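Local coordinates for antigen MTB48, Mycobacterial protein (Mycobacterium smegmatis, PDB 4WJ1) that is exported by the ESX-1 type VII secretion system and is probably involved in DNA conjugation, at least in the recipient strain, at residues L8-P13 with G79-I84; D138-A143 with N253-L258; K57-A62 with L120-M125; T34-L39 with T151-M156; G67-A72 with P284-L289. All coordinates share one frame; numbering follows the deposited sequence.

Interaction 1: residues L8-P13 with G79-I84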
# COMPACT_ATOMS: atom_id res chain seq x y z
N LEU A 8 9.16 21.16 -30.23
CA LEU A 8 9.95 20.18 -29.52
C LEU A 8 11.28 20.76 -29.02
O LEU A 8 12.14 21.18 -29.81
CB LEU A 8 10.21 18.97 -30.42
CG LEU A 8 11.19 17.93 -29.85
CD1 LEU A 8 10.75 17.43 -28.47
CD2 LEU A 8 11.34 16.75 -30.81
N GLN A 9 11.42 20.81 -27.70
CA GLN A 9 12.67 21.17 -27.02
C GLN A 9 13.04 20.05 -26.08
O GLN A 9 12.16 19.46 -25.44
CB GLN A 9 12.54 22.47 -26.22
CG GLN A 9 11.94 23.65 -26.94
CD GLN A 9 12.84 24.17 -28.03
OE1 GLN A 9 14.07 24.23 -27.85
NE2 GLN A 9 12.26 24.53 -29.16
N TYR A 10 14.33 19.76 -25.97
CA TYR A 10 14.80 18.78 -24.98
C TYR A 10 16.20 19.11 -24.54
O TYR A 10 16.99 19.63 -25.31
CB TYR A 10 14.77 17.38 -25.56
CG TYR A 10 15.33 17.36 -26.95
CD1 TYR A 10 16.70 17.30 -27.18
CD2 TYR A 10 14.48 17.44 -28.05
CE1 TYR A 10 17.21 17.31 -28.45
CE2 TYR A 10 14.98 17.44 -29.34
CZ TYR A 10 16.34 17.38 -29.53
OH TYR A 10 16.83 17.38 -30.82
N GLU A 11 16.51 18.80 -23.29
CA GLU A 11 17.89 18.78 -22.87
C GLU A 11 18.16 17.37 -22.39
O GLU A 11 17.55 16.91 -21.43
CB GLU A 11 18.15 19.83 -21.80
CG GLU A 11 18.32 21.22 -22.41
CD GLU A 11 17.87 22.33 -21.48
OE1 GLU A 11 17.82 22.11 -20.25
OE2 GLU A 11 17.56 23.44 -21.99
N LEU A 12 19.05 16.68 -23.10
CA LEU A 12 19.25 15.25 -22.85
C LEU A 12 19.66 14.94 -21.40
O LEU A 12 19.13 14.00 -20.81
CB LEU A 12 20.27 14.69 -23.84
CG LEU A 12 19.84 14.86 -25.31
CD1 LEU A 12 20.98 14.50 -26.24
CD2 LEU A 12 18.60 14.02 -25.61
N PRO A 13 20.60 15.72 -20.81
CA PRO A 13 20.88 15.42 -19.39
C PRO A 13 19.66 15.58 -18.50
O PRO A 13 19.48 14.79 -17.58
CB PRO A 13 21.95 16.46 -19.02
CG PRO A 13 22.61 16.79 -20.33
CD PRO A 13 21.53 16.72 -21.36
N GLY A 79 16.77 8.77 -26.48
CA GLY A 79 17.50 8.05 -27.51
C GLY A 79 17.10 8.55 -28.88
O GLY A 79 17.94 8.72 -29.76
N ALA A 80 15.81 8.78 -29.04
CA ALA A 80 15.25 9.30 -30.28
C ALA A 80 15.75 10.73 -30.54
O ALA A 80 16.09 11.07 -31.67
CB ALA A 80 13.73 9.26 -30.24
N TYR A 81 15.81 11.54 -29.48
CA TYR A 81 16.25 12.92 -29.65
C TYR A 81 17.73 12.95 -29.98
O TYR A 81 18.19 13.82 -30.73
CB TYR A 81 15.96 13.76 -28.40
CG TYR A 81 14.49 13.77 -28.02
CD1 TYR A 81 13.50 13.64 -28.98
CD2 TYR A 81 14.10 13.88 -26.68
CE1 TYR A 81 12.16 13.63 -28.63
CE2 TYR A 81 12.77 13.88 -26.32
CZ TYR A 81 11.80 13.75 -27.31
OH TYR A 81 10.47 13.75 -26.95
N GLN A 82 18.46 11.98 -29.45
CA GLN A 82 19.87 11.85 -29.78
C GLN A 82 20.04 11.65 -31.29
O GLN A 82 20.92 12.24 -31.91
CB GLN A 82 20.52 10.69 -29.02
CG GLN A 82 22.00 10.55 -29.30
CD GLN A 82 22.79 11.76 -28.82
OE1 GLN A 82 23.26 12.58 -29.62
NE2 GLN A 82 22.92 11.88 -27.50
N LYS A 83 19.20 10.81 -31.87
CA LYS A 83 19.30 10.53 -33.29
C LYS A 83 18.93 11.78 -34.08
O LYS A 83 19.56 12.10 -35.09
CB LYS A 83 18.43 9.35 -33.70
CG LYS A 83 19.17 8.01 -33.69
CD LYS A 83 19.71 7.67 -35.09
CE LYS A 83 20.05 6.18 -35.23
NZ LYS A 83 20.33 5.78 -36.64
N ILE A 84 17.91 12.49 -33.61
CA ILE A 84 17.47 13.71 -34.27
C ILE A 84 18.61 14.71 -34.26
O ILE A 84 18.87 15.38 -35.27
CB ILE A 84 16.20 14.27 -33.59
CG1 ILE A 84 14.98 13.50 -34.08
CG2 ILE A 84 16.03 15.74 -33.87
CD1 ILE A 84 13.73 13.73 -33.26

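Interaction 2: residues D138-A143 with N253-L258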
# COMPACT_ATOMS: atom_id res chain seq x y z
N ASP A 138 -17.43 -20.49 26.97
CA ASP A 138 -17.37 -20.44 28.43
C ASP A 138 -16.42 -19.33 28.88
O ASP A 138 -15.37 -19.13 28.26
CB ASP A 138 -16.92 -21.79 28.97
CG ASP A 138 -16.65 -21.75 30.47
OD1 ASP A 138 -15.55 -21.31 30.86
OD2 ASP A 138 -17.53 -22.18 31.24
N TRP A 139 -16.75 -18.62 29.95
CA TRP A 139 -15.99 -17.43 30.31
C TRP A 139 -14.58 -17.73 30.80
O TRP A 139 -13.65 -16.96 30.54
CB TRP A 139 -16.73 -16.60 31.36
CG TRP A 139 -16.80 -17.16 32.75
CD1 TRP A 139 -17.79 -17.93 33.28
CD2 TRP A 139 -15.86 -16.93 33.81
NE1 TRP A 139 -17.51 -18.23 34.59
CE2 TRP A 139 -16.34 -17.62 34.95
CE3 TRP A 139 -14.66 -16.23 33.91
CZ2 TRP A 139 -15.65 -17.63 36.16
CZ3 TRP A 139 -13.98 -16.23 35.13
CH2 TRP A 139 -14.47 -16.93 36.23
N GLU A 140 -14.39 -18.84 31.51
CA GLU A 140 -13.05 -19.17 31.96
C GLU A 140 -12.23 -19.59 30.75
O GLU A 140 -11.07 -19.19 30.60
CB GLU A 140 -13.06 -20.27 33.02
CG GLU A 140 -14.20 -20.17 34.02
CD GLU A 140 -14.14 -21.25 35.10
OE1 GLU A 140 -13.17 -22.04 35.12
OE2 GLU A 140 -15.08 -21.31 35.94
N ALA A 141 -12.84 -20.38 29.87
CA ALA A 141 -12.19 -20.81 28.64
C ALA A 141 -11.76 -19.60 27.82
O ALA A 141 -10.68 -19.60 27.24
CB ALA A 141 -13.10 -21.70 27.83
N ALA A 142 -12.61 -18.59 27.76
CA ALA A 142 -12.32 -17.41 26.95
C ALA A 142 -11.26 -16.54 27.61
O ALA A 142 -10.37 -16.00 26.94
CB ALA A 142 -13.59 -16.63 26.68
N ALA A 143 -11.35 -16.40 28.93
CA ALA A 143 -10.37 -15.63 29.69
C ALA A 143 -8.98 -16.22 29.47
O ALA A 143 -8.01 -15.49 29.28
CB ALA A 143 -10.73 -15.62 31.17
N ASN A 253 -24.53 -17.56 41.26
CA ASN A 253 -24.88 -16.25 40.73
C ASN A 253 -23.64 -15.54 40.22
O ASN A 253 -23.67 -14.88 39.17
CB ASN A 253 -25.59 -15.41 41.79
CG ASN A 253 -26.98 -15.93 42.11
OD1 ASN A 253 -27.66 -16.50 41.25
ND2 ASN A 253 -27.41 -15.75 43.36
N ALA A 254 -22.54 -15.69 40.96
CA ALA A 254 -21.25 -15.18 40.53
C ALA A 254 -20.84 -15.77 39.18
O ALA A 254 -20.41 -15.03 38.28
CB ALA A 254 -20.21 -15.46 41.55
N TRP A 255 -20.96 -17.09 39.04
CA TRP A 255 -20.56 -17.74 37.80
C TRP A 255 -21.38 -17.16 36.66
O TRP A 255 -20.84 -16.82 35.62
CB TRP A 255 -20.74 -19.26 37.87
CG TRP A 255 -20.15 -19.96 36.67
CD1 TRP A 255 -18.91 -20.54 36.59
CD2 TRP A 255 -20.76 -20.13 35.39
NE1 TRP A 255 -18.71 -21.06 35.32
CE2 TRP A 255 -19.84 -20.83 34.58
CE3 TRP A 255 -22.00 -19.77 34.85
CZ2 TRP A 255 -20.12 -21.16 33.24
CZ3 TRP A 255 -22.28 -20.11 33.52
CH2 TRP A 255 -21.34 -20.79 32.73
N ALA A 256 -22.68 -17.04 36.88
CA ALA A 256 -23.58 -16.51 35.88
C ALA A 256 -23.22 -15.09 35.48
O ALA A 256 -23.17 -14.76 34.29
CB ALA A 256 -25.00 -16.56 36.38
N MSE A 257 -22.95 -14.25 36.48
CA MSE A 257 -22.57 -12.86 36.22
C MSE A 257 -21.32 -12.76 35.37
O MSE A 257 -21.27 -11.99 34.42
CB MSE A 257 -22.36 -12.11 37.53
CG MSE A 257 -23.62 -11.61 38.15
SE MSE A 257 -23.19 -10.66 39.77
CE MSE A 257 -22.16 -9.23 38.96
N LEU A 258 -20.32 -13.56 35.72
CA LEU A 258 -19.07 -13.57 34.97
C LEU A 258 -19.29 -14.12 33.57
O LEU A 258 -18.69 -13.64 32.61
CB LEU A 258 -18.01 -14.39 35.72
CG LEU A 258 -17.61 -13.77 37.06
CD1 LEU A 258 -17.10 -14.81 38.02
CD2 LEU A 258 -16.56 -12.69 36.84

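Interaction 3: residues K57-A62 with L120-M125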
# COMPACT_ATOMS: atom_id res chain seq x y z
N LYS A 57 1.00 -4.19 -0.44
CA LYS A 57 2.40 -4.40 -0.77
C LYS A 57 2.57 -4.84 -2.21
O LYS A 57 3.47 -4.37 -2.90
CB LYS A 57 3.04 -5.42 0.18
CG LYS A 57 3.23 -4.84 1.57
CD LYS A 57 3.98 -5.80 2.51
CE LYS A 57 4.03 -5.25 3.92
NZ LYS A 57 4.50 -6.30 4.90
N ALA A 58 1.70 -5.74 -2.68
CA ALA A 58 1.77 -6.22 -4.05
C ALA A 58 1.45 -5.09 -5.03
O ALA A 58 2.07 -4.99 -6.09
CB ALA A 58 0.82 -7.38 -4.25
N THR A 59 0.51 -4.24 -4.64
CA THR A 59 0.10 -3.10 -5.45
C THR A 59 1.24 -2.11 -5.56
O THR A 59 1.50 -1.56 -6.64
CB THR A 59 -1.16 -2.43 -4.85
OG1 THR A 59 -2.25 -3.36 -4.88
CG2 THR A 59 -1.55 -1.18 -5.62
N PHE A 60 1.94 -1.89 -4.45
CA PHE A 60 3.07 -0.98 -4.43
C PHE A 60 4.15 -1.49 -5.37
O PHE A 60 4.82 -0.71 -6.03
CB PHE A 60 3.65 -0.84 -3.02
CG PHE A 60 2.69 -0.28 -2.00
CD1 PHE A 60 1.54 0.39 -2.40
CD2 PHE A 60 2.94 -0.43 -0.64
CE1 PHE A 60 0.65 0.90 -1.46
CE2 PHE A 60 2.06 0.08 0.30
CZ PHE A 60 0.92 0.75 -0.11
N ALA A 61 4.32 -2.81 -5.43
CA ALA A 61 5.32 -3.40 -6.32
C ALA A 61 4.94 -3.13 -7.79
O ALA A 61 5.82 -2.93 -8.62
CB ALA A 61 5.46 -4.89 -6.08
N ALA A 62 3.65 -3.15 -8.10
CA ALA A 62 3.20 -2.82 -9.44
C ALA A 62 3.52 -1.35 -9.72
O ALA A 62 3.97 -1.00 -10.81
CB ALA A 62 1.72 -3.08 -9.61
N LEU A 120 3.21 -4.75 -14.13
CA LEU A 120 3.41 -5.89 -13.25
C LEU A 120 2.06 -6.51 -12.83
O LEU A 120 1.12 -5.78 -12.51
CB LEU A 120 4.21 -5.49 -12.01
CG LEU A 120 4.55 -6.62 -11.04
CD1 LEU A 120 5.53 -7.59 -11.68
CD2 LEU A 120 5.09 -6.09 -9.71
N ALA A 121 1.98 -7.83 -12.86
CA ALA A 121 0.79 -8.53 -12.37
C ALA A 121 0.61 -8.31 -10.87
O ALA A 121 1.57 -8.40 -10.10
CB ALA A 121 0.88 -10.02 -12.67
N ILE A 122 -0.63 -8.04 -10.47
CA ILE A 122 -0.99 -7.96 -9.05
C ILE A 122 -1.78 -9.21 -8.65
O ILE A 122 -2.98 -9.32 -8.95
CB ILE A 122 -1.81 -6.68 -8.76
CG1 ILE A 122 -1.08 -5.45 -9.29
CG2 ILE A 122 -2.11 -6.55 -7.26
CD1 ILE A 122 -1.80 -4.15 -9.00
N PRO A 123 -1.10 -10.16 -7.99
CA PRO A 123 -1.67 -11.48 -7.70
C PRO A 123 -3.01 -11.41 -7.00
O PRO A 123 -3.25 -10.51 -6.20
CB PRO A 123 -0.62 -12.12 -6.78
CG PRO A 123 0.12 -10.97 -6.21
CD PRO A 123 0.19 -9.98 -7.32
N SER A 124 -3.89 -12.35 -7.31
CA SER A 124 -5.20 -12.41 -6.67
C SER A 124 -5.10 -12.99 -5.27
O SER A 124 -4.50 -14.05 -5.05
CB SER A 124 -6.16 -13.24 -7.51
OG SER A 124 -6.38 -12.61 -8.77
N MSE A 125 -5.66 -12.27 -4.31
CA MSE A 125 -5.72 -12.75 -2.94
C MSE A 125 -7.19 -12.73 -2.50
O MSE A 125 -7.85 -11.70 -2.59
CB MSE A 125 -4.84 -11.88 -2.03
CG MSE A 125 -3.36 -11.97 -2.37
SE MSE A 125 -2.28 -10.36 -2.03
CE MSE A 125 -2.87 -9.27 -3.52
O HOH W 1 2.36 -7.26 -7.60
O HOH W 2 2.51 -2.26 -13.14

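Interaction 4: residues T34-L39 with T151-M156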
# COMPACT_ATOMS: atom_id res chain seq x y z
N THR A 34 1.69 -10.35 14.37
CA THR A 34 1.00 -11.54 14.83
C THR A 34 -0.31 -11.22 15.57
O THR A 34 -0.48 -10.11 16.08
CB THR A 34 1.91 -12.38 15.74
OG1 THR A 34 2.31 -11.60 16.87
CG2 THR A 34 3.15 -12.79 14.98
N LYS A 35 -1.25 -12.18 15.57
CA LYS A 35 -2.50 -12.14 16.36
C LYS A 35 -2.27 -11.93 17.84
O LYS A 35 -1.37 -12.53 18.40
CB LYS A 35 -3.26 -13.47 16.25
CG LYS A 35 -4.00 -13.69 15.00
CD LYS A 35 -3.96 -15.16 14.62
CE LYS A 35 -4.51 -16.00 15.72
NZ LYS A 35 -4.71 -17.40 15.25
N PRO A 36 -3.13 -11.13 18.50
CA PRO A 36 -3.05 -10.94 19.96
C PRO A 36 -3.48 -12.18 20.72
O PRO A 36 -2.97 -12.43 21.80
CB PRO A 36 -4.02 -9.78 20.23
CG PRO A 36 -4.44 -9.27 18.89
CD PRO A 36 -4.18 -10.32 17.88
N ASP A 37 -4.40 -12.96 20.16
CA ASP A 37 -4.93 -14.13 20.84
C ASP A 37 -5.58 -15.06 19.82
O ASP A 37 -5.61 -14.75 18.64
CB ASP A 37 -5.94 -13.73 21.92
CG ASP A 37 -7.10 -12.91 21.35
OD1 ASP A 37 -7.89 -13.45 20.54
OD2 ASP A 37 -7.23 -11.71 21.71
N GLU A 38 -6.11 -16.18 20.30
CA GLU A 38 -6.64 -17.22 19.41
C GLU A 38 -8.16 -17.22 19.30
O GLU A 38 -8.73 -18.18 18.80
CB GLU A 38 -6.18 -18.60 19.89
CG GLU A 38 -4.69 -18.82 19.80
CD GLU A 38 -4.21 -18.85 18.38
OE1 GLU A 38 -4.86 -19.53 17.55
OE2 GLU A 38 -3.19 -18.20 18.07
N LEU A 39 -8.82 -16.17 19.77
CA LEU A 39 -10.26 -16.04 19.57
C LEU A 39 -10.59 -16.04 18.09
O LEU A 39 -9.81 -15.54 17.27
CB LEU A 39 -10.79 -14.76 20.21
CG LEU A 39 -10.75 -14.70 21.72
CD1 LEU A 39 -11.07 -13.29 22.19
CD2 LEU A 39 -11.74 -15.71 22.29
N THR A 151 -2.20 -9.59 25.69
CA THR A 151 -3.37 -8.81 26.04
C THR A 151 -3.20 -7.34 25.68
O THR A 151 -4.15 -6.55 25.78
CB THR A 151 -3.69 -8.95 27.56
OG1 THR A 151 -2.63 -8.36 28.34
CG2 THR A 151 -3.80 -10.40 27.94
N GLN A 152 -2.00 -6.97 25.23
CA GLN A 152 -1.76 -5.60 24.82
C GLN A 152 -1.74 -5.41 23.30
O GLN A 152 -1.65 -4.28 22.81
CB GLN A 152 -0.45 -5.10 25.39
CG GLN A 152 -0.54 -4.66 26.83
CD GLN A 152 0.82 -4.23 27.34
OE1 GLN A 152 1.62 -5.05 27.81
NE2 GLN A 152 1.10 -2.94 27.22
N ALA A 153 -1.78 -6.53 22.58
CA ALA A 153 -1.75 -6.53 21.11
C ALA A 153 -0.66 -5.64 20.58
O ALA A 153 -0.87 -4.86 19.65
CB ALA A 153 -3.09 -6.10 20.55
N LEU A 154 0.51 -5.74 21.20
CA LEU A 154 1.66 -4.92 20.85
C LEU A 154 2.12 -5.09 19.41
O LEU A 154 2.56 -4.13 18.79
CB LEU A 154 2.83 -5.22 21.78
CG LEU A 154 2.55 -4.90 23.25
CD1 LEU A 154 3.73 -5.31 24.12
CD2 LEU A 154 2.27 -3.41 23.38
N SER A 155 2.05 -6.33 18.90
CA SER A 155 2.44 -6.59 17.52
C SER A 155 1.53 -5.82 16.57
O SER A 155 1.99 -5.05 15.73
CB SER A 155 2.39 -8.09 17.20
OG SER A 155 2.81 -8.33 15.86
N MSE A 156 0.22 -6.01 16.74
CA MSE A 156 -0.78 -5.31 15.95
C MSE A 156 -0.64 -3.81 16.08
O MSE A 156 -0.75 -3.08 15.10
CB MSE A 156 -2.18 -5.77 16.35
CG MSE A 156 -2.53 -7.14 15.78
SE MSE A 156 -2.31 -7.22 13.83
CE MSE A 156 -3.21 -5.59 13.33
O HOH W 3 -0.85 -8.58 18.23

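Interaction 5: residues G67-A72 with P284-L289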
# COMPACT_ATOMS: atom_id res chain seq x y z
N GLY A 67 7.05 3.15 -12.36
CA GLY A 67 8.05 4.19 -12.25
C GLY A 67 9.17 3.85 -13.19
O GLY A 67 9.68 4.71 -13.91
N GLU A 68 9.54 2.58 -13.21
CA GLU A 68 10.60 2.10 -14.09
C GLU A 68 10.20 2.21 -15.56
O GLU A 68 11.06 2.41 -16.41
CB GLU A 68 10.96 0.66 -13.75
CG GLU A 68 11.54 0.51 -12.36
CD GLU A 68 11.47 -0.92 -11.86
OE1 GLU A 68 11.56 -1.12 -10.63
OE2 GLU A 68 11.34 -1.83 -12.72
N ARG A 69 8.91 2.06 -15.85
CA ARG A 69 8.44 2.13 -17.22
C ARG A 69 8.49 3.57 -17.73
O ARG A 69 8.91 3.81 -18.86
CB ARG A 69 7.02 1.57 -17.35
CG ARG A 69 6.94 0.09 -17.00
CD ARG A 69 5.58 -0.50 -17.29
NE ARG A 69 5.32 -0.48 -18.72
CZ ARG A 69 4.47 0.34 -19.32
NH1 ARG A 69 3.78 1.22 -18.61
NH2 ARG A 69 4.31 0.28 -20.64
N ILE A 70 8.10 4.51 -16.89
CA ILE A 70 8.20 5.92 -17.24
C ILE A 70 9.66 6.28 -17.48
O ILE A 70 9.98 6.97 -18.44
CB ILE A 70 7.62 6.83 -16.15
CG1 ILE A 70 6.12 6.58 -16.01
CG2 ILE A 70 7.91 8.30 -16.46
CD1 ILE A 70 5.43 7.59 -15.13
N ALA A 71 10.55 5.77 -16.64
CA ALA A 71 11.99 6.01 -16.82
C ALA A 71 12.44 5.51 -18.18
O ALA A 71 13.18 6.18 -18.88
CB ALA A 71 12.81 5.34 -15.72
N ALA A 72 11.99 4.32 -18.53
CA ALA A 72 12.43 3.69 -19.75
C ALA A 72 11.87 4.45 -20.95
O ALA A 72 12.55 4.62 -21.96
CB ALA A 72 11.99 2.24 -19.78
N PRO A 284 -1.26 3.70 -12.65
CA PRO A 284 -1.43 3.98 -14.08
C PRO A 284 -0.23 3.44 -14.86
O PRO A 284 0.90 3.45 -14.35
CB PRO A 284 -1.49 5.50 -14.13
CG PRO A 284 -0.62 5.93 -12.99
CD PRO A 284 -0.88 4.91 -11.89
N SER A 285 -0.47 2.96 -16.06
CA SER A 285 0.61 2.48 -16.89
C SER A 285 0.78 3.44 -18.05
O SER A 285 -0.18 3.70 -18.77
CB SER A 285 0.33 1.05 -17.40
OG SER A 285 0.13 0.16 -16.31
N ILE A 286 1.97 4.01 -18.19
CA ILE A 286 2.23 4.89 -19.33
C ILE A 286 2.20 4.08 -20.62
O ILE A 286 2.55 2.90 -20.64
CB ILE A 286 3.58 5.60 -19.21
CG1 ILE A 286 3.67 6.75 -20.21
CG2 ILE A 286 4.72 4.61 -19.42
CD1 ILE A 286 4.94 7.47 -20.16
N GLY A 287 1.77 4.71 -21.70
CA GLY A 287 1.72 4.03 -22.98
C GLY A 287 3.00 4.18 -23.76
O GLY A 287 3.85 3.28 -23.79
N GLY A 288 3.16 5.32 -24.39
CA GLY A 288 4.25 5.56 -25.31
C GLY A 288 4.12 7.01 -25.70
O GLY A 288 3.03 7.57 -25.64
N LEU A 289 5.22 7.62 -26.11
CA LEU A 289 5.22 9.06 -26.30
C LEU A 289 5.05 9.40 -27.76
O LEU A 289 5.54 8.68 -28.63
CB LEU A 289 6.51 9.66 -25.76
CG LEU A 289 6.68 9.28 -24.28
CD1 LEU A 289 8.03 9.71 -23.74
CD2 LEU A 289 5.55 9.92 -23.49

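Interaction 1: residues L8-P13 with G79-I84
Tyr10 lies almost flat against Tyr81, and the two rings form an offset stack. Tyr81 is the first residue of a YxxxD/E sequence, a general secretion motif of type VII substrates, which here ends at Glu85 on helix 40-96. The ring planes are 8° apart and the centroids of Tyr10 and Tyr81 are 4.5 Å apart. The slip between the rings gives the contact its shape. Tyr81 CB is the bump that presses on the middle of the Tyr10 face, 3.6 Å from its centroid, in a CH-pi contact. In return, Tyr10 CD2 rests over the Tyr81 ring near its rim, 3.7 Å from Tyr81 CG. Two leucines fill in around Tyr81. Leu12 CD2 sits at its base, 3.8 Å from Tyr81 CB. Leu8 packs against the outer part of the ring, with its CD2 3.9 Å from Tyr81 CE1. The Tyr10 ring is swung between its own backbone N and carbonyl carbon (chi1 44°), and its OH ends beside Ile84 CG2. The Tyr81 OH is hydrogen-bonded to NE1 of Trp184, the tryptophan of a WxG motif. The contact thus sits beside the meeting of the two motifs, consistent with the composite export signal of PE-PPE pairs. At its margin Gln82 bends at chi2 (64°), and its NE2 comes 3.5 Å from Leu12 CD1.

Interaction 2: residues D138-A143 with N253-L258
Asp138, whose OD2 meets the Trp255 edge across the contact, has its OD1 gripped by two backbone N-H groups. Ala141 N donates to Asp138 OD1 at 3.0 Å, nearly straight and on the anti lone pair. Glu140 N adds a weak bond to the same oxygen. Asp138 is the N-cap of helix 139-147, and this capping helps to set the rotation of its carboxylate. Asp138 OD2 then lies 3.4 Å from Trp255 CZ2, near the plane of the indole. Glu140 OE2 approaches the edge of the same ring, 3.7 Å from Trp255 NE1. Two carboxylates thus lie at the edge of Trp255, a placement probably favoured by the slightly positive hydrogens of the indole rim.

The contact joins helix 139-147 to helix 248-272 within the PPE part of this rod-like helical bundle. It lies toward the end of the rod away from the secretion motif. The N-to-C directions of the two short helical segments make an angle of 50°. Helix 234-242 lies alongside, with Val237 on Trp139 and Phe240 on Leu258.

Trp139 carries most of the packing. With chi1 at 72°, its side chain leans back over its own main chain and turns an edge to the face of Trp255, an edge-to-face pair with planes 64° apart. Trp139 NE1 is only 3.2 Å from Trp255 NE1, but both are donors and they do not bond. The Trp139 ring is also sandwiched. Glu140 CG covers one face. Over the opposite face Leu258 CB makes a CH-pi contact, 3.9 Å from the centroid of the five-membered ring. Leu258 CD1 reaches the six-membered ring, 3.7 Å from Trp139 CZ2.

Interaction 3: residues K57-A62 with L120-M125
Leu120 lays one methyl along the backbone of Ala61 and Ala62. Its CG stands anti to its own backbone N (chi1 -177°), and this carries CD2 to 3.4 Å from Ala61 O. The same CD2 is 3.8 Å from Ala61 CB. Ile122 uses its longer branch instead. Its CG1 is anti to the carbonyl carbon and the chain runs on extended (chi2 -178°). CG1 and CD1 therefore both lie against the Ala62 methyl, with Ile122 CG1 3.7 Å from Ala62 CB. The other branch, CG2, faces Thr59 OG1, a hydroxyl already hydrogen-bonded to Lys55 O.

Residues 120-125 belong to the long loop between helix 40-96 and helix 139-147, which here runs back along helix 40-96 of the PE part. The small alanines on that side are consistent with the close approach of the loop, the CA atoms of Ala62 and Leu120 being 4.9 Å apart. Pro123 CD sits 4.1 Å from Ala58 CB, and the selenomethionine Met125 curls so that its CE approaches the same methyl.

Two waters join the backbones. One donates to Ala58 O at 2.7 Å and also to Ala121 O. The other donates to Ala62 O and accepts from Leu120 N at 2.8 Å.

Interaction 4: residues T34-L39 with T151-M156
Thr34 and Ser155 make the direct polar link. Thr34 N donates to Ser155 OG at 2.7 Å, with a nearly straight N-H...O angle of 165°. With chi1 at -178°, Ser155 points its oxygen away from its own N-H and at the 34-39 loop. A water makes a second link. It donates to Thr34 O at 2.7 Å and accepts from Met156 N at 3.2 Å.

The apolar part is small. Pro36 CB packs 3.8 Å from Ala153 CB, and Pro36 CG touches the same methyl. Ala153 is the N-cap residue of helix 154-178. The CG of selenomethionine Met156 lies 4.2 Å from Pro36 CD.

Within the loop, Asp37 OD1 accepts from Leu39 N at 3.0 Å, an Asx turn just before helix 40-96. Its OD2 is hydrogen-bonded to His224 of helix 187-230.

The loop leading into the long PE helix is thus docked on the start of a PPE helix. First-turn N-H groups such as Met156 N have no carbonyl one turn earlier in the helix to bond. Here the water supplies an acceptor and ties it to the Thr34 carbonyl.

Interaction 5: residues G67-A72 with P284-L289
Arg69 turns the end of its guanidinium to the carbonyl of Ile286 and grips that one oxygen with two nitrogens. Arg69 NH1 donates to Ile286 O at 2.9 Å, in the carbonyl plane and on a lone pair. Arg69 NH2 reaches Ile286 O at 3.2 Å and lines up almost with the C=O direction, at a C=O...N angle of 163°. The oxygen lies close to the guanidinium plane, so the group meets it edge-on. A bend at chi3 (66°) turns the head of the arginine toward Ile286.

The contact fastens the C-terminal end of this construct, the N-terminal PE-PPE portion of a longer protein, to the long helix 40-96 of the PE part. Ala195 and Leu199 of helix 187-230 border it, touching Ile286 and Ile70. Arg69 NE is hydrogen-bonded to Pro117 O of the loop after helix 40-96, so one side chain holds both this loop and the C-terminal segment. NH1 also makes a salt bridge to Glu66 OE1, which probably balances the charge, and Glu66 OE2 is hydrogen-bonded to Ser285 OG.

Next to the polar grip the two isoleucines meet at about a right angle. Ile286 CG2 is 4.2 Å from Ile70 CG1 and 3.6 Å from Arg69 NH1, so this methyl sits at the join of the apolar and polar parts. Ser285 CB lies 3.7 Å from Arg69 NH1.

From the N terminus, interaction 1 closes the first loop, where helix 40-96 comes back to residues 8-13. Interaction 4 opens inside that loop, at 34-39, and closes at 151-156, so the two cross. Interaction 3 (57-62 with 120-125) is nested inside the loop of interaction 4 and crosses interaction 1. Interaction 5 starts at 67-72, crosses interactions 1, 3 and 4, and closes near the end of the modelled chain. Interaction 2 is nested inside it and crosses interaction 4. Interactions 1, 3 and 5 share helix 40-96, to which they fasten N-terminal segment, following loop and C-terminal segment. Interactions 4 and 5 join the PE and PPE parts. Interactions 1 and 2 have centres about 77 Å apart.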